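Local coordinates for erythrocyte membrane protein 1 (Plasmodium falciparum, PDB 6S8T) that binds the host receptor ICAM-1 through this DBLbeta domain, one piece of a much longer surface protein that makes infected red cells stick, at residues A[290-295]-A[389-394]. Sequence-based numbering, arbitrary orientation. Where two conformers were deposited one is given.
Sequences YIPQRL and QQMVHF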
loop_
_atom_site.group_PDB
_atom_site.type_symbol
_atom_site.label_atom_id
_atom_site.label_comp_id
_atom_site.label_asym_id
_atom_site.label_seq_id
_atom_site.Cartn_x
_atom_site.Cartn_y
_atom_site.Cartn_z
ATOM N N TYR A 290 4.598 -2.695 9.331
ATOM C CA TYR A 290 4.691 -4.067 9.822
ATOM C C TYR A 290 3.507 -4.930 9.417
ATOM O O TYR A 290 3.439 -6.096 9.820
ATOM C CB TYR A 290 4.844 -4.086 11.345
ATOM C CG TYR A 290 6.080 -3.372 11.816
ATOM C CD1 TYR A 290 7.313 -4.014 11.849
ATOM C CD2 TYR A 290 6.021 -2.043 12.207
ATOM C CE1 TYR A 290 8.447 -3.349 12.272
ATOM C CE2 TYR A 290 7.143 -1.373 12.629
ATOM C CZ TYR A 290 8.353 -2.028 12.664
ATOM O OH TYR A 290 9.467 -1.349 13.092
ATOM N N ILE A 291 2.566 -4.387 8.654
ATOM C CA ILE A 291 1.470 -5.174 8.095
ATOM C C ILE A 291 1.923 -5.679 6.730
ATOM O O ILE A 291 2.415 -4.886 5.913
ATOM C CB ILE A 291 0.179 -4.345 7.998
ATOM C CG1 ILE A 291 -0.300 -3.940 9.394
ATOM C CG2 ILE A 291 -0.900 -5.114 7.250
ATOM C CD1 ILE A 291 -1.571 -3.131 9.389
ATOM N N PRO A 292 1.797 -6.977 6.444
ATOM C CA PRO A 292 2.248 -7.495 5.144
ATOM C C PRO A 292 1.653 -6.710 3.978
ATOM O O PRO A 292 0.467 -6.376 3.966
ATOM C CB PRO A 292 1.762 -8.944 5.158
ATOM C CG PRO A 292 1.744 -9.311 6.618
ATOM C CD PRO A 292 1.328 -8.052 7.338
ATOM N N GLN A 293 2.502 -6.426 2.985
ATOM C CA GLN A 293 2.111 -5.551 1.881
ATOM C C GLN A 293 0.910 -6.096 1.113
ATOM O O GLN A 293 0.064 -5.320 0.655
ATOM C CB GLN A 293 3.304 -5.339 0.943
ATOM C CG GLN A 293 3.040 -4.397 -0.237
ATOM C CD GLN A 293 4.297 -4.110 -1.042
ATOM O OE1 GLN A 293 4.787 -4.966 -1.779
ATOM N NE2 GLN A 293 4.829 -2.902 -0.899
ATOM N N ARG A 294 0.807 -7.420 0.965
ATOM C CA ARG A 294 -0.323 -7.988 0.234
ATOM C C ARG A 294 -1.648 -7.679 0.923
ATOM O O ARG A 294 -2.684 -7.570 0.259
ATOM C CB ARG A 294 -0.147 -9.501 0.070
ATOM C CG ARG A 294 -1.156 -10.151 -0.874
ATOM C CD ARG A 294 -0.965 -11.662 -0.970
ATOM N NE ARG A 294 0.352 -12.032 -1.482
ATOM C CZ ARG A 294 0.650 -12.153 -2.773
ATOM N NH1 ARG A 294 -0.278 -11.926 -3.695
ATOM N NH2 ARG A 294 1.878 -12.497 -3.142
ATOM N N LEU A 295 -1.640 -7.523 2.247
ATOM C CA LEU A 295 -2.869 -7.166 2.947
ATOM C C LEU A 295 -3.145 -5.668 2.879
ATOM O O LEU A 295 -4.311 -5.263 2.816
ATOM C CB LEU A 295 -2.808 -7.628 4.406
ATOM C CG LEU A 295 -2.719 -9.152 4.614
ATOM C CD1 LEU A 295 -2.448 -9.487 6.073
ATOM C CD2 LEU A 295 -3.986 -9.843 4.135
ATOM N N GLN A 389 6.759 -16.333 3.605
ATOM C CA GLN A 389 7.117 -16.432 5.019
ATOM C C GLN A 389 6.459 -15.334 5.847
ATOM O O GLN A 389 5.947 -15.599 6.942
ATOM C CB GLN A 389 8.638 -16.373 5.184
ATOM C CG GLN A 389 9.387 -17.541 4.566
ATOM C CD GLN A 389 9.114 -18.850 5.279
ATOM O OE1 GLN A 389 8.408 -19.717 4.762
ATOM N NE2 GLN A 389 9.675 -19.001 6.472
ATOM N N GLN A 390 6.467 -14.093 5.347
ATOM C CA GLN A 390 5.863 -12.997 6.099
ATOM C C GLN A 390 4.356 -13.181 6.234
ATOM O O GLN A 390 3.778 -12.858 7.279
ATOM C CB GLN A 390 6.191 -11.654 5.432
ATOM C CG GLN A 390 5.673 -10.434 6.199
ATOM C CD GLN A 390 6.079 -9.096 5.572
ATOM O OE1 GLN A 390 6.648 -9.046 4.482
ATOM N NE2 GLN A 390 5.790 -8.005 6.275
ATOM N N MET A 391 3.703 -13.713 5.198
ATOM C CA MET A 391 2.259 -13.922 5.266
ATOM C C MET A 391 1.902 -15.043 6.237
ATOM O O MET A 391 0.963 -14.906 7.030
ATOM C CB MET A 391 1.697 -14.224 3.873
ATOM C CG MET A 391 1.580 -13.014 2.956
ATOM S SD MET A 391 0.402 -11.775 3.546
ATOM C CE MET A 391 -1.108 -12.729 3.668
ATOM N N VAL A 392 2.629 -16.163 6.184
ATOM C CA VAL A 392 2.310 -17.291 7.058
ATOM C C VAL A 392 2.572 -16.934 8.516
ATOM O O VAL A 392 1.781 -17.276 9.404
ATOM C CB VAL A 392 3.095 -18.546 6.633
ATOM C CG1 VAL A 392 2.960 -19.636 7.687
ATOM C CG2 VAL A 392 2.598 -19.050 5.286
ATOM N N HIS A 393 3.679 -16.238 8.789
ATOM C CA HIS A 393 3.978 -15.853 10.165
ATOM C C HIS A 393 2.924 -14.901 10.716
ATOM O O HIS A 393 2.506 -15.035 11.871
ATOM C CB HIS A 393 5.364 -15.220 10.253
ATOM C CG HIS A 393 5.784 -14.899 11.654
ATOM N ND1 HIS A 393 5.924 -13.608 12.113
ATOM C CD2 HIS A 393 6.078 -15.705 12.703
ATOM C CE1 HIS A 393 6.296 -13.631 13.382
ATOM N NE2 HIS A 393 6.394 -14.891 13.764
ATOM N N PHE A 394 2.480 -13.935 9.908
ATOM C CA PHE A 394 1.449 -13.007 10.364
ATOM C C PHE A 394 0.142 -13.740 10.649
ATOM O O PHE A 394 -0.484 -13.531 11.694
ATOM C CB PHE A 394 1.243 -11.904 9.321
ATOM C CG PHE A 394 0.319 -10.804 9.767
ATOM C CD1 PHE A 394 0.799 -9.731 10.502
ATOM C CD2 PHE A 394 -1.025 -10.834 9.436
ATOM C CE1 PHE A 394 -0.045 -8.713 10.907
ATOM C CE2 PHE A 394 -1.874 -9.819 9.840
ATOM C CZ PHE A 394 -1.384 -8.758 10.575
HETATM O O HOH W 1 4.850 -8.305 9.343
HETATM O O HOH W 2 5.284 -6.647 3.257
#
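Gln390 reaches out from helix 388-402 with CG anti to its own N (chi1 -176°) and the chain extended beyond, which lays its amide alongside Pro292, NE2 3.8 Å from Pro292 CA. Both ends of that amide speak to the other backbone through water. NE2 gives a hydrogen to one water, 3.2 Å away, which in turn donates to Tyr290 O; a second water, 3.0 Å from OE1, takes the N-H of Gln293 in the first turn of helix 293-319 and can donate to OE1, though other acceptors compete for its protons. The two bridges flank Pro292, the N-cap residue of that helix, and together favour this way round for the amide.

Met391 comes next: the bend at chi2 carries SD to Pro292 CB, 3.5 Å away, and the bend at chi3 turns the methyl CE to within 4.0 Å of Leu295 CG. One turn beyond Gln390, Phe394 carries its ring under the proline. Pro292 CD stands over one face, 3.8 Å from the ring centroid and 18° off the normal, a CH-pi contact displaced toward the rim, while Pro292 CG also rests on Phe394 CB. Leu295 CD1 approaches the same ring obliquely, near CE2. Pro292 is thus wedged among Gln390, Met391 and Phe394, a buried joint between the start of one helix and the side of another in this largely helical Duffy-binding-like domain.

Arg294 adds a salt bridge to Asp387, just before helix 388-402. Helix 335-372 packs on Leu295 and Met391 through Tyr365 and Leu368, and helix 16-32 brings Met23 against Tyr290 and Phe394.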